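Side-chain contacts in probable threonyl-tRNA synthetase 1 (Aeropyrum pernix, PDB 3A32), which probably catalyses the two-step, ATP-dependent attachment of threonine to tRNA(Thr), without an editing domain of its own: residues 339-344 with 365-370; 353-358 with 406-411; 375-380 with 385-390; 398-403 with 423-428; 430-433 with 437-440. One frame throughout, in Å; residues are numbered along the deposited sequence.

Interaction 1: residues 339-344 with 365-370; sequences IQFAVI and KGLLDK
L367 meets F341 with both methyls on one face of the ring. L367 CD1 lies 4.2 Å from the centroid of the F341 ring, 26° off its normal, which makes a CH-pi contact. The closest approach is from L367 CD1 to F341 CG, at 3.8 Å, so this methyl stands nearer the root of the ring than its far end. L367 CD2 covers the CE2 side instead, 4.1 Å from F341 CE2 and offset toward the rim. The two side chains cross at about a right angle. V343, two residues on along the same strand, adds a looser touch: its CG2 is 4.3 Å from CD1 of L367. One leucine methyl thus serves both strand residues.

The torsions set up this overlap. L367 carries CG anti to its own carbonyl carbon (chi1 -67°), and F341 does the same (chi1 -75°). Both side chains leave the backbone toward the partner segment.

Further out, F341 also meets F372 edge-to-face and touches A446 of helix 435-457. V343 leans on I403 of strand 399-403. L367 also touches V374, F372 and L442. The backbone of F341 is tied to R373 and A375 of the adjoining parallel strand. The contact therefore lies within the beta-alpha-beta unit made by strand 341-347, helix 353-369 and strand 373-380.

Everything that touches here is aliphatic or aromatic carbon, and all three residues are buried. The helix is therefore held against the sheet by dispersion and by exclusion of water, with shape rather than charge setting the fit.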
# COMPACT_ATOMS: atom_id res chain seq x y z
N ILE A 339 -13.25 -12.52 5.73
CA ILE A 339 -13.29 -13.96 5.39
C ILE A 339 -13.98 -14.12 4.03
O ILE A 339 -15.17 -13.78 3.88
CB ILE A 339 -14.02 -14.80 6.49
CG1 ILE A 339 -13.31 -14.64 7.85
CG2 ILE A 339 -14.12 -16.29 6.07
CD1 ILE A 339 -14.06 -15.29 9.08
N GLN A 340 -13.24 -14.62 3.04
CA GLN A 340 -13.79 -14.81 1.71
C GLN A 340 -14.57 -16.11 1.54
O GLN A 340 -15.67 -16.11 0.98
CB GLN A 340 -12.66 -14.69 0.68
CG GLN A 340 -12.16 -13.21 0.58
CD GLN A 340 -11.09 -13.02 -0.41
OE1 GLN A 340 -10.02 -13.62 -0.31
NE2 GLN A 340 -11.33 -12.14 -1.38
N PHE A 341 -14.02 -17.23 2.02
CA PHE A 341 -14.70 -18.53 1.98
C PHE A 341 -14.74 -19.02 3.39
O PHE A 341 -13.67 -19.17 3.99
CB PHE A 341 -13.94 -19.57 1.13
CG PHE A 341 -14.06 -19.34 -0.34
CD1 PHE A 341 -15.19 -19.79 -1.04
CD2 PHE A 341 -13.07 -18.64 -1.04
CE1 PHE A 341 -15.32 -19.56 -2.41
CE2 PHE A 341 -13.19 -18.40 -2.41
CZ PHE A 341 -14.29 -18.89 -3.12
N ALA A 342 -15.94 -19.29 3.93
CA ALA A 342 -16.02 -20.05 5.18
C ALA A 342 -16.34 -21.50 4.78
O ALA A 342 -17.33 -21.73 4.05
CB ALA A 342 -17.08 -19.49 6.11
N VAL A 343 -15.51 -22.43 5.20
CA VAL A 343 -15.66 -23.85 4.88
C VAL A 343 -16.14 -24.55 6.15
O VAL A 343 -15.43 -24.58 7.16
CB VAL A 343 -14.31 -24.48 4.37
CG1 VAL A 343 -14.47 -25.96 4.09
CG2 VAL A 343 -13.76 -23.75 3.08
N ILE A 344 -17.37 -25.05 6.10
CA ILE A 344 -18.11 -25.55 7.28
C ILE A 344 -18.33 -27.06 7.17
O ILE A 344 -19.07 -27.54 6.30
CB ILE A 344 -19.44 -24.77 7.47
CG1 ILE A 344 -19.13 -23.27 7.64
CG2 ILE A 344 -20.17 -25.24 8.75
CD1 ILE A 344 -20.11 -22.34 7.06
N LYS A 365 -7.15 -25.74 2.27
CA LYS A 365 -5.75 -25.59 1.84
C LYS A 365 -5.65 -25.11 0.41
O LYS A 365 -4.81 -24.27 0.10
CB LYS A 365 -4.94 -26.90 1.95
CG LYS A 365 -4.59 -27.32 3.37
CD LYS A 365 -4.02 -28.81 3.41
CE LYS A 365 -4.03 -29.40 4.85
NZ LYS A 365 -4.33 -28.37 5.92
N GLY A 366 -6.46 -25.70 -0.47
CA GLY A 366 -6.38 -25.37 -1.89
C GLY A 366 -6.78 -23.91 -2.14
O GLY A 366 -6.15 -23.21 -2.95
N LEU A 367 -7.86 -23.47 -1.49
CA LEU A 367 -8.28 -22.00 -1.56
C LEU A 367 -7.22 -21.04 -1.01
O LEU A 367 -6.98 -19.99 -1.59
CB LEU A 367 -9.59 -21.80 -0.82
CG LEU A 367 -10.73 -22.53 -1.56
CD1 LEU A 367 -11.93 -22.53 -0.64
CD2 LEU A 367 -11.04 -21.88 -2.89
N LEU A 368 -6.58 -21.41 0.11
CA LEU A 368 -5.45 -20.65 0.64
C LEU A 368 -4.33 -20.56 -0.36
O LEU A 368 -3.81 -19.51 -0.57
CB LEU A 368 -4.93 -21.22 1.96
CG LEU A 368 -5.80 -20.97 3.20
CD1 LEU A 368 -5.57 -22.03 4.29
CD2 LEU A 368 -5.52 -19.58 3.75
N ASP A 369 -3.99 -21.66 -1.03
CA ASP A 369 -2.94 -21.65 -2.06
C ASP A 369 -3.28 -20.78 -3.28
O ASP A 369 -2.37 -20.26 -3.94
CB ASP A 369 -2.61 -23.07 -2.52
CG ASP A 369 -1.92 -23.90 -1.45
OD1 ASP A 369 -1.49 -23.38 -0.38
OD2 ASP A 369 -1.77 -25.12 -1.70
N LYS A 370 -4.57 -20.64 -3.61
CA LYS A 370 -4.98 -19.66 -4.65
C LYS A 370 -4.95 -18.19 -4.20
O LYS A 370 -5.15 -17.26 -4.99
CB LYS A 370 -6.33 -20.06 -5.25
CG LYS A 370 -6.22 -21.36 -6.09
CD LYS A 370 -7.30 -21.46 -7.10
CE LYS A 370 -7.26 -22.78 -7.81
NZ LYS A 370 -6.24 -22.73 -8.88

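Interaction 2: residues 353-358 with 406-411; sequences DREIED and KEVREK. With SO4 (sulfate ion), chain D.
V408 CG1 lies above one face of the E355 carboxylate, displaced to the OE1 side. E355 OE1 is 3.4 Å from V408 CG1, while the carboxylate carbon CD of E355 stays 4.0 Å from the same methyl. This is a van der Waals touch between an acid and a branched aliphatic side chain. The nearest positive charges across the contact are too far away to pair: E355 OE1 is 6.4 Å from K411 NZ.

The other methyl of V408 turns to I356. V408 CG2 is 3.8 Å from I356 CG1, and the two side chains meet nearly at right angles. With CG1 anti to the backbone N (chi1 163°), V408 spreads its methyls so that one takes the acid and the other the isoleucine. An alanine here would remove both methyls, and would probably leave the buried flank of I356 poorly covered and the E355 chain freer to turn.

The contact joins the start of helix 353-369 to the short helix 405-410 in the alpha/beta anticodon-binding domain. I356 also rests on A345 of strand 341-347. The start of the longer helix is tied down by D353, which bonds T348 OG1 and the backbone N of G349. E407 binds the backbone N of G404, just before the short helix. K406, away from E355 and I356, bends its chain to bring NZ within 2.8 Å of sulfate O1, and R427 holds the same ion.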
# COMPACT_ATOMS: atom_id res chain seq x y z
N ASP A 353 -17.42 -38.96 8.46
CA ASP A 353 -16.75 -37.76 9.00
C ASP A 353 -15.30 -37.62 8.54
O ASP A 353 -14.73 -36.53 8.54
CB ASP A 353 -16.83 -37.70 10.53
CG ASP A 353 -18.22 -37.33 11.02
OD1 ASP A 353 -19.13 -37.22 10.15
OD2 ASP A 353 -18.40 -37.16 12.26
N ARG A 354 -14.73 -38.74 8.14
CA ARG A 354 -13.35 -38.79 7.72
C ARG A 354 -13.22 -38.20 6.31
O ARG A 354 -12.32 -37.40 6.05
CB ARG A 354 -12.87 -40.25 7.78
CG ARG A 354 -11.45 -40.43 7.36
CD ARG A 354 -11.17 -41.90 7.16
NE ARG A 354 -11.87 -42.51 6.01
CZ ARG A 354 -12.96 -43.29 6.09
NH1 ARG A 354 -13.54 -43.53 7.27
NH2 ARG A 354 -13.48 -43.82 4.99
N GLU A 355 -14.14 -38.56 5.43
CA GLU A 355 -14.17 -38.01 4.09
C GLU A 355 -14.59 -36.53 4.13
O GLU A 355 -14.12 -35.74 3.35
CB GLU A 355 -15.17 -38.76 3.26
CG GLU A 355 -14.78 -40.15 2.88
CD GLU A 355 -15.90 -40.79 2.10
OE1 GLU A 355 -16.13 -40.34 0.94
OE2 GLU A 355 -16.54 -41.71 2.66
N ILE A 356 -15.52 -36.19 5.01
CA ILE A 356 -15.93 -34.79 5.23
C ILE A 356 -14.75 -33.94 5.69
O ILE A 356 -14.53 -32.84 5.17
CB ILE A 356 -17.06 -34.69 6.28
CG1 ILE A 356 -18.36 -35.30 5.74
CG2 ILE A 356 -17.20 -33.25 6.81
CD1 ILE A 356 -19.43 -35.43 6.75
N GLU A 357 -13.99 -34.47 6.66
CA GLU A 357 -12.86 -33.76 7.25
C GLU A 357 -11.76 -33.60 6.21
O GLU A 357 -11.24 -32.50 6.06
CB GLU A 357 -12.38 -34.43 8.56
CG GLU A 357 -10.99 -33.97 9.06
CD GLU A 357 -10.97 -32.51 9.57
OE1 GLU A 357 -12.01 -32.03 10.10
OE2 GLU A 357 -9.91 -31.83 9.44
N ASP A 358 -11.45 -34.65 5.46
CA ASP A 358 -10.46 -34.57 4.41
C ASP A 358 -10.88 -33.65 3.24
O ASP A 358 -10.05 -32.95 2.69
CB ASP A 358 -10.07 -35.97 3.89
CG ASP A 358 -9.40 -36.87 4.99
OD1 ASP A 358 -9.09 -36.40 6.13
OD2 ASP A 358 -9.17 -38.07 4.71
N LYS A 406 -24.11 -35.56 2.78
CA LYS A 406 -24.83 -35.43 1.52
C LYS A 406 -23.92 -34.88 0.42
O LYS A 406 -23.95 -35.36 -0.71
CB LYS A 406 -26.02 -34.46 1.74
CG LYS A 406 -27.00 -34.43 0.56
CD LYS A 406 -28.30 -33.59 0.83
CE LYS A 406 -28.94 -33.85 2.24
NZ LYS A 406 -30.48 -34.01 2.26
N GLU A 407 -23.14 -33.85 0.73
CA GLU A 407 -22.20 -33.24 -0.22
C GLU A 407 -21.13 -34.22 -0.65
O GLU A 407 -20.78 -34.31 -1.81
CB GLU A 407 -21.51 -31.99 0.39
CG GLU A 407 -22.43 -30.77 0.54
CD GLU A 407 -23.53 -30.99 1.56
OE1 GLU A 407 -23.29 -31.62 2.63
OE2 GLU A 407 -24.64 -30.57 1.28
N VAL A 408 -20.57 -34.92 0.31
CA VAL A 408 -19.63 -35.98 -0.01
C VAL A 408 -20.28 -37.12 -0.90
O VAL A 408 -19.70 -37.54 -1.91
CB VAL A 408 -19.09 -36.54 1.29
CG1 VAL A 408 -18.44 -37.86 1.06
CG2 VAL A 408 -18.11 -35.51 1.96
N ARG A 409 -21.46 -37.61 -0.54
CA ARG A 409 -22.04 -38.75 -1.25
C ARG A 409 -22.57 -38.38 -2.62
O ARG A 409 -22.50 -39.18 -3.58
CB ARG A 409 -23.16 -39.36 -0.42
CG ARG A 409 -22.69 -40.12 0.78
CD ARG A 409 -23.80 -40.15 1.84
NE ARG A 409 -23.33 -40.96 2.96
CZ ARG A 409 -23.98 -41.13 4.11
NH1 ARG A 409 -25.17 -40.56 4.32
NH2 ARG A 409 -23.44 -41.89 5.06
N GLU A 410 -23.09 -37.16 -2.74
CA GLU A 410 -23.67 -36.71 -4.02
C GLU A 410 -22.68 -35.99 -4.89
O GLU A 410 -22.97 -35.73 -6.07
CB GLU A 410 -24.86 -35.81 -3.78
CG GLU A 410 -25.94 -36.57 -3.08
CD GLU A 410 -27.12 -35.74 -2.73
OE1 GLU A 410 -27.16 -34.53 -3.09
OE2 GLU A 410 -28.01 -36.32 -2.06
N LYS A 411 -21.55 -35.61 -4.30
CA LYS A 411 -20.47 -34.92 -5.07
C LYS A 411 -20.93 -33.58 -5.59
O LYS A 411 -20.63 -33.20 -6.72
CB LYS A 411 -19.91 -35.80 -6.21
CG LYS A 411 -19.19 -37.07 -5.70
CD LYS A 411 -17.68 -36.91 -5.41
CE LYS A 411 -17.16 -38.12 -4.60
NZ LYS A 411 -17.37 -39.51 -5.26
S SO4 D . -30.67 -30.47 0.30
O1 SO4 D . -31.18 -31.50 1.20
O2 SO4 D . -31.20 -30.75 -1.04
O3 SO4 D . -31.10 -29.17 0.80
O4 SO4 D . -29.21 -30.45 0.37

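Interaction 3: residues 375-380 with 385-390; sequences AVKGSS and SSDVRH
S379 donates its hydroxyl to the carboxylate of D387. The bond from S379 OG to D387 OD2 is short, 2.5 Å. It uses the anti lone pair of OD2, on the side away from OD1. S379 presents the hydroxyl by setting OG anti to the backbone N (chi1 -168°). D387 leaves its helix toward the strand to meet it. The serine methylene follows its hydroxyl in, and S379 CB is 3.2 Å from D387 OD2.

K377 gives a weaker electrostatic partner. Its NZ is 4.3 Å from D387 OD1, beyond a salt bridge, yet the positive charge would probably still favour the ionised carboxylate. The actual touch is made by carbon: K377 CE rests 3.9 Å from D387 CG, with the two side chains crossing at about a right angle. The lysine bends at chi2 (58°) to lie there. An alanine in place of D387 would probably leave the S379 hydroxyl without this acceptor and K377 CE without the carboxylate it rests on.

Packing around the polar pair is modest. K377 also touches I391, S379 touches L384, and S380 OG bonds the backbone N of G383 in the connecting turn.

Strand 375-380 and helix 385-390 run roughly antiparallel, at 145°, with axes 8.5 Å apart at closest approach. A strand followed by a short turn and a helix that folds back over the sheet is a basic beta-alpha unit of alpha/beta domains such as this anticodon-binding domain.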
# COMPACT_ATOMS: atom_id res chain seq x y z
N ALA A 375 -11.72 -19.44 6.33
CA ALA A 375 -11.92 -19.88 7.70
C ALA A 375 -12.65 -21.24 7.67
O ALA A 375 -13.68 -21.38 7.00
CB ALA A 375 -12.72 -18.84 8.48
N VAL A 376 -12.11 -22.25 8.36
CA VAL A 376 -12.77 -23.56 8.49
C VAL A 376 -13.49 -23.58 9.81
O VAL A 376 -12.94 -23.13 10.81
CB VAL A 376 -11.77 -24.70 8.48
CG1 VAL A 376 -12.50 -26.07 8.72
CG2 VAL A 376 -11.04 -24.73 7.18
N LYS A 377 -14.73 -24.06 9.80
CA LYS A 377 -15.49 -24.25 11.03
C LYS A 377 -15.88 -25.75 11.15
O LYS A 377 -16.42 -26.31 10.23
CB LYS A 377 -16.72 -23.33 11.03
CG LYS A 377 -17.69 -23.46 12.23
CD LYS A 377 -17.00 -23.21 13.61
CE LYS A 377 -17.99 -23.53 14.72
NZ LYS A 377 -17.52 -23.04 16.06
N GLY A 378 -15.53 -26.38 12.26
CA GLY A 378 -15.98 -27.73 12.58
C GLY A 378 -17.36 -27.66 13.19
O GLY A 378 -17.56 -27.06 14.23
N SER A 379 -18.35 -28.23 12.53
CA SER A 379 -19.73 -28.13 13.03
C SER A 379 -20.32 -29.53 13.11
O SER A 379 -19.57 -30.51 13.07
CB SER A 379 -20.57 -27.22 12.12
OG SER A 379 -21.81 -26.89 12.73
N SER A 380 -21.64 -29.65 13.19
CA SER A 380 -22.29 -30.94 13.39
C SER A 380 -23.73 -30.79 12.92
O SER A 380 -24.18 -29.65 12.73
CB SER A 380 -22.19 -31.39 14.88
OG SER A 380 -23.13 -30.71 15.70
N SER A 385 -27.30 -25.18 13.02
CA SER A 385 -28.19 -24.04 12.98
C SER A 385 -27.69 -22.91 13.86
O SER A 385 -27.72 -21.76 13.44
CB SER A 385 -29.58 -24.47 13.40
OG SER A 385 -30.42 -23.35 13.61
N SER A 386 -27.19 -23.21 15.04
CA SER A 386 -26.62 -22.20 15.94
C SER A 386 -25.22 -21.75 15.52
O SER A 386 -24.85 -20.61 15.77
CB SER A 386 -26.59 -22.70 17.39
OG SER A 386 -25.41 -22.24 18.05
N ASP A 387 -24.44 -22.65 14.91
CA ASP A 387 -23.11 -22.29 14.39
C ASP A 387 -23.23 -21.25 13.25
O ASP A 387 -22.50 -20.25 13.22
CB ASP A 387 -22.35 -23.51 13.89
CG ASP A 387 -21.75 -24.37 15.03
OD1 ASP A 387 -21.68 -23.95 16.20
OD2 ASP A 387 -21.34 -25.49 14.76
N VAL A 388 -24.17 -21.51 12.33
CA VAL A 388 -24.42 -20.66 11.17
C VAL A 388 -24.89 -19.30 11.62
O VAL A 388 -24.39 -18.30 11.12
CB VAL A 388 -25.42 -21.30 10.15
CG1 VAL A 388 -25.87 -20.29 9.11
CG2 VAL A 388 -24.77 -22.50 9.47
N ARG A 389 -25.83 -19.28 12.56
CA ARG A 389 -26.35 -18.05 13.13
C ARG A 389 -25.23 -17.19 13.75
O ARG A 389 -25.19 -15.99 13.49
CB ARG A 389 -27.51 -18.37 14.10
CG ARG A 389 -27.47 -17.68 15.47
CD ARG A 389 -28.62 -16.68 15.80
NE ARG A 389 -28.09 -15.39 16.31
CZ ARG A 389 -28.82 -14.40 16.83
NH1 ARG A 389 -30.15 -14.51 16.99
NH2 ARG A 389 -28.21 -13.28 17.23
N HIS A 390 -24.32 -17.79 14.52
CA HIS A 390 -23.15 -17.08 15.02
C HIS A 390 -22.25 -16.52 13.91
O HIS A 390 -21.81 -15.34 13.96
CB HIS A 390 -22.34 -17.96 15.97
CG HIS A 390 -23.09 -18.31 17.22
ND1 HIS A 390 -23.24 -19.62 17.64
CD2 HIS A 390 -23.75 -17.54 18.12
CE1 HIS A 390 -23.95 -19.64 18.76
NE2 HIS A 390 -24.28 -18.40 19.07

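Interaction 4: residues 398-403 with 423-428; sequences AVNVFI and MKRRRL. With SO4 (sulfate ion), chain D.
R425 reaches A398 and N400 across an intervening strand. In the mixed sheet of the anticodon-binding domain, strand 412-419 lies between strands 399-403 and 424-431, so the long arginine spans what the backbones cannot.

Two kinds of polar contact bring the segments together. The first is a weak hydrogen bond at the guanidinium edge, from R425 NH1 to A398 O, 3.1 Å with an angle of 133°. The second is a close approach over the guanidinium face, without a bond. N400 ND2 stands over one face, offset toward the rim and 3.3 Å from R425 CZ, with the amide plane tilted 40°. Both groups present donors there, so they do not bond each other. They share an acceptor, E392 OE2, which makes a salt bridge with R425 NE and a weak bond with N400 ND2. P397 O takes R425 NH2. A bend at chi2 brings the guanidinium across to the start of strand 399-403.

Anion binding is separate. R427 keeps its chain extended, CG anti to the backbone N, and carries its guanidinium to a sulfate probably left from crystallisation. R427 NH1 meets sulfate O3 at 2.8 Å and 173°, while R427 NH2 donates to sulfate O4 at 3.0 Å.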
# COMPACT_ATOMS: atom_id res chain seq x y z
N ALA A 398 -17.89 -13.88 3.01
CA ALA A 398 -18.45 -13.61 1.67
C ALA A 398 -19.17 -14.85 1.12
O ALA A 398 -20.29 -14.75 0.64
CB ALA A 398 -17.34 -13.11 0.68
N VAL A 399 -18.55 -16.03 1.23
CA VAL A 399 -19.13 -17.28 0.68
C VAL A 399 -19.07 -18.35 1.76
O VAL A 399 -18.02 -18.53 2.33
CB VAL A 399 -18.34 -17.74 -0.60
CG1 VAL A 399 -18.93 -19.04 -1.22
CG2 VAL A 399 -18.30 -16.61 -1.72
N ASN A 400 -20.19 -19.03 2.07
CA ASN A 400 -20.21 -20.24 2.94
C ASN A 400 -20.20 -21.51 2.11
O ASN A 400 -21.01 -21.64 1.20
CB ASN A 400 -21.41 -20.29 3.95
CG ASN A 400 -21.41 -19.11 4.92
OD1 ASN A 400 -20.36 -18.48 5.19
ND2 ASN A 400 -22.62 -18.76 5.44
N VAL A 401 -19.29 -22.43 2.42
CA VAL A 401 -19.22 -23.74 1.72
C VAL A 401 -19.54 -24.82 2.75
O VAL A 401 -18.83 -24.97 3.73
CB VAL A 401 -17.83 -24.00 1.03
CG1 VAL A 401 -17.78 -25.36 0.31
CG2 VAL A 401 -17.49 -22.84 0.04
N PHE A 402 -20.67 -25.47 2.58
CA PHE A 402 -21.13 -26.47 3.54
C PHE A 402 -20.74 -27.84 3.08
O PHE A 402 -21.08 -28.25 1.96
CB PHE A 402 -22.65 -26.41 3.76
CG PHE A 402 -23.09 -25.17 4.53
CD1 PHE A 402 -23.00 -25.12 5.92
CD2 PHE A 402 -23.59 -24.06 3.85
CE1 PHE A 402 -23.39 -23.99 6.63
CE2 PHE A 402 -23.98 -22.91 4.55
CZ PHE A 402 -23.90 -22.87 5.94
N ILE A 403 -19.96 -28.53 3.90
CA ILE A 403 -19.57 -29.88 3.55
C ILE A 403 -20.06 -30.88 4.57
O ILE A 403 -19.49 -31.00 5.63
CB ILE A 403 -18.09 -30.06 3.34
CG1 ILE A 403 -17.58 -29.03 2.31
CG2 ILE A 403 -17.84 -31.57 2.84
CD1 ILE A 403 -16.17 -28.75 2.38
N MET A 423 -29.61 -8.64 -0.27
CA MET A 423 -29.18 -8.81 1.13
C MET A 423 -29.61 -10.18 1.67
O MET A 423 -30.08 -10.27 2.78
CB MET A 423 -29.72 -7.70 2.06
CG MET A 423 -29.12 -6.29 1.79
SD MET A 423 -27.39 -6.13 2.23
CE MET A 423 -27.47 -6.43 4.01
N LYS A 424 -29.42 -11.22 0.86
CA LYS A 424 -29.71 -12.60 1.20
C LYS A 424 -28.59 -13.47 0.67
O LYS A 424 -27.98 -13.16 -0.36
CB LYS A 424 -31.05 -13.05 0.56
CG LYS A 424 -32.30 -12.25 1.06
CD LYS A 424 -33.62 -13.01 0.78
CE LYS A 424 -34.94 -12.16 0.79
NZ LYS A 424 -36.18 -13.04 1.21
N ARG A 425 -28.35 -14.58 1.38
CA ARG A 425 -27.61 -15.73 0.84
C ARG A 425 -28.28 -16.35 -0.38
O ARG A 425 -29.52 -16.50 -0.45
CB ARG A 425 -27.48 -16.82 1.92
CG ARG A 425 -26.61 -16.43 3.09
CD ARG A 425 -25.15 -16.75 2.82
NE ARG A 425 -24.30 -16.28 3.93
CZ ARG A 425 -23.03 -15.92 3.77
NH1 ARG A 425 -22.46 -15.95 2.56
NH2 ARG A 425 -22.36 -15.50 4.81
N ARG A 426 -27.48 -16.75 -1.34
CA ARG A 426 -28.02 -17.41 -2.49
C ARG A 426 -27.27 -18.71 -2.70
O ARG A 426 -26.06 -18.71 -2.86
CB ARG A 426 -27.93 -16.50 -3.72
CG ARG A 426 -28.58 -17.10 -4.96
CD ARG A 426 -28.67 -16.05 -6.12
NE ARG A 426 -27.36 -15.85 -6.72
CZ ARG A 426 -26.81 -16.68 -7.62
NH1 ARG A 426 -27.46 -17.78 -8.05
NH2 ARG A 426 -25.59 -16.39 -8.08
N ARG A 427 -28.03 -19.82 -2.73
CA ARG A 427 -27.50 -21.16 -2.85
C ARG A 427 -27.10 -21.53 -4.24
O ARG A 427 -27.83 -21.31 -5.20
CB ARG A 427 -28.52 -22.18 -2.32
CG ARG A 427 -27.95 -23.53 -2.07
CD ARG A 427 -28.86 -24.41 -1.28
NE ARG A 427 -28.48 -25.79 -1.54
CZ ARG A 427 -29.07 -26.87 -1.03
NH1 ARG A 427 -30.12 -26.78 -0.23
NH2 ARG A 427 -28.63 -28.07 -1.38
N LEU A 428 -25.90 -22.10 -4.37
CA LEU A 428 -25.43 -22.65 -5.64
C LEU A 428 -25.10 -24.10 -5.40
O LEU A 428 -24.72 -24.48 -4.31
CB LEU A 428 -24.15 -21.97 -6.17
CG LEU A 428 -24.01 -20.46 -6.16
CD1 LEU A 428 -22.55 -20.11 -6.48
CD2 LEU A 428 -24.97 -19.76 -7.13
S SO4 D . -30.67 -30.47 0.30
O1 SO4 D . -31.18 -31.50 1.20
O2 SO4 D . -31.20 -30.75 -1.04
O3 SO4 D . -31.10 -29.17 0.80
O4 SO4 D . -29.21 -30.45 0.37

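Interaction 5: residues 430-433 with 437-440; sequences IAYG and DAVE
Y432 and A438 bring the two backbones close, with CA atoms 4.9 Å apart. Strand 424-431 ends just before Y432, and the chain turns at once into helix 435-457. The backbone N of G433 points back at the helix and donates to D437 OD2, 3.2 Å away at 143°. OD2 receives it on the anti side, 25° out of the carboxylate plane. D437 reaches back by setting CG anti to its backbone N. D437 OD2 also lies 3.5 Å from Y432 CA, so this oxygen sits against the backbone where strand gives way to turn.

The apolar part is small. Y432 CB packs on A438 CB at 3.6 Å, and the methyl stands oblique to the root of the ring, 3.9 Å from Y432 CG. Y432 has CG between the backbone N and the carbonyl carbon (chi1 69°), a crowded position that sends the far end of the ring away from the helix. There the hydroxyl bonds E407 O.

The Y432 side chain also touches L413 of strand 412-419 and L359 of helix 353-369. A438 fills in beside L413 and I363, so the turn packs against strand 412-419 and helix 353-369, with the Y432 hydroxyl reaching helix 405-410.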
# COMPACT_ATOMS: atom_id res chain seq x y z
N ILE A 430 -22.53 -26.77 -6.58
CA ILE A 430 -21.24 -26.87 -7.25
C ILE A 430 -20.77 -28.33 -7.31
O ILE A 430 -20.31 -28.89 -6.30
CB ILE A 430 -20.13 -25.96 -6.58
CG1 ILE A 430 -20.50 -24.47 -6.57
CG2 ILE A 430 -18.84 -26.11 -7.33
CD1 ILE A 430 -20.86 -23.88 -7.89
N ALA A 431 -20.86 -28.95 -8.49
CA ALA A 431 -20.46 -30.35 -8.66
C ALA A 431 -18.94 -30.43 -8.61
O ALA A 431 -18.24 -29.48 -8.97
CB ALA A 431 -21.02 -30.97 -9.98
N TYR A 432 -18.41 -31.55 -8.13
CA TYR A 432 -16.97 -31.76 -8.15
C TYR A 432 -16.71 -33.25 -8.32
O TYR A 432 -17.60 -34.08 -8.05
CB TYR A 432 -16.31 -31.23 -6.84
CG TYR A 432 -16.67 -32.05 -5.61
CD1 TYR A 432 -15.81 -33.03 -5.11
CD2 TYR A 432 -17.89 -31.86 -4.97
CE1 TYR A 432 -16.17 -33.79 -3.97
CE2 TYR A 432 -18.25 -32.59 -3.87
CZ TYR A 432 -17.40 -33.55 -3.38
OH TYR A 432 -17.81 -34.25 -2.29
N GLY A 433 -15.49 -33.59 -8.74
CA GLY A 433 -15.02 -34.98 -8.86
C GLY A 433 -14.13 -35.31 -7.68
O GLY A 433 -14.28 -36.34 -7.07
N ASP A 437 -10.64 -30.48 -8.01
CA ASP A 437 -11.68 -30.05 -8.90
C ASP A 437 -12.68 -29.11 -8.19
O ASP A 437 -13.13 -28.11 -8.78
CB ASP A 437 -12.39 -31.28 -9.47
CG ASP A 437 -13.25 -30.94 -10.64
OD1 ASP A 437 -12.69 -30.41 -11.66
OD2 ASP A 437 -14.48 -31.17 -10.54
N ALA A 438 -13.03 -29.45 -6.95
CA ALA A 438 -13.82 -28.56 -6.10
C ALA A 438 -13.13 -27.20 -5.92
O ALA A 438 -13.78 -26.17 -6.05
CB ALA A 438 -14.16 -29.22 -4.70
N VAL A 439 -11.82 -27.20 -5.63
CA VAL A 439 -11.08 -25.93 -5.45
C VAL A 439 -11.15 -25.11 -6.75
O VAL A 439 -11.37 -23.89 -6.71
CB VAL A 439 -9.61 -26.16 -4.97
CG1 VAL A 439 -8.72 -24.86 -5.11
CG2 VAL A 439 -9.59 -26.73 -3.53
N GLU A 440 -11.01 -25.77 -7.89
CA GLU A 440 -11.00 -25.05 -9.16
C GLU A 440 -12.33 -24.38 -9.38
O GLU A 440 -12.37 -23.19 -9.71
CB GLU A 440 -10.66 -25.98 -10.33
CG GLU A 440 -9.24 -26.53 -10.28
CD GLU A 440 -8.15 -25.41 -10.38
OE1 GLU A 440 -8.17 -24.64 -11.37
OE2 GLU A 440 -7.26 -25.35 -9.48

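All five contacts lie in the anticodon-binding domain, away from the zinc site of the catalytic region. Interactions 1, 3, 4 and 5 reach one mixed sheet. Interaction 1 lies near its middle, about 13 Å between centres from both 4 and 5. Helix 353-369 covers one face through interaction 1, and helix 384-393 covers the other through interaction 3. Along the chain 1, 3, 4 and 5 follow in series, while interaction 2 crosses 1 and 4 and spans 3. Interactions 2 and 4 share the sulfate. Salt bridge K370-E440 joins 1 to 5, and backbone bonds join 1 to 3 and 4. Together they hold helices on both faces of the sheet in a domain that probably recognises the anticodon.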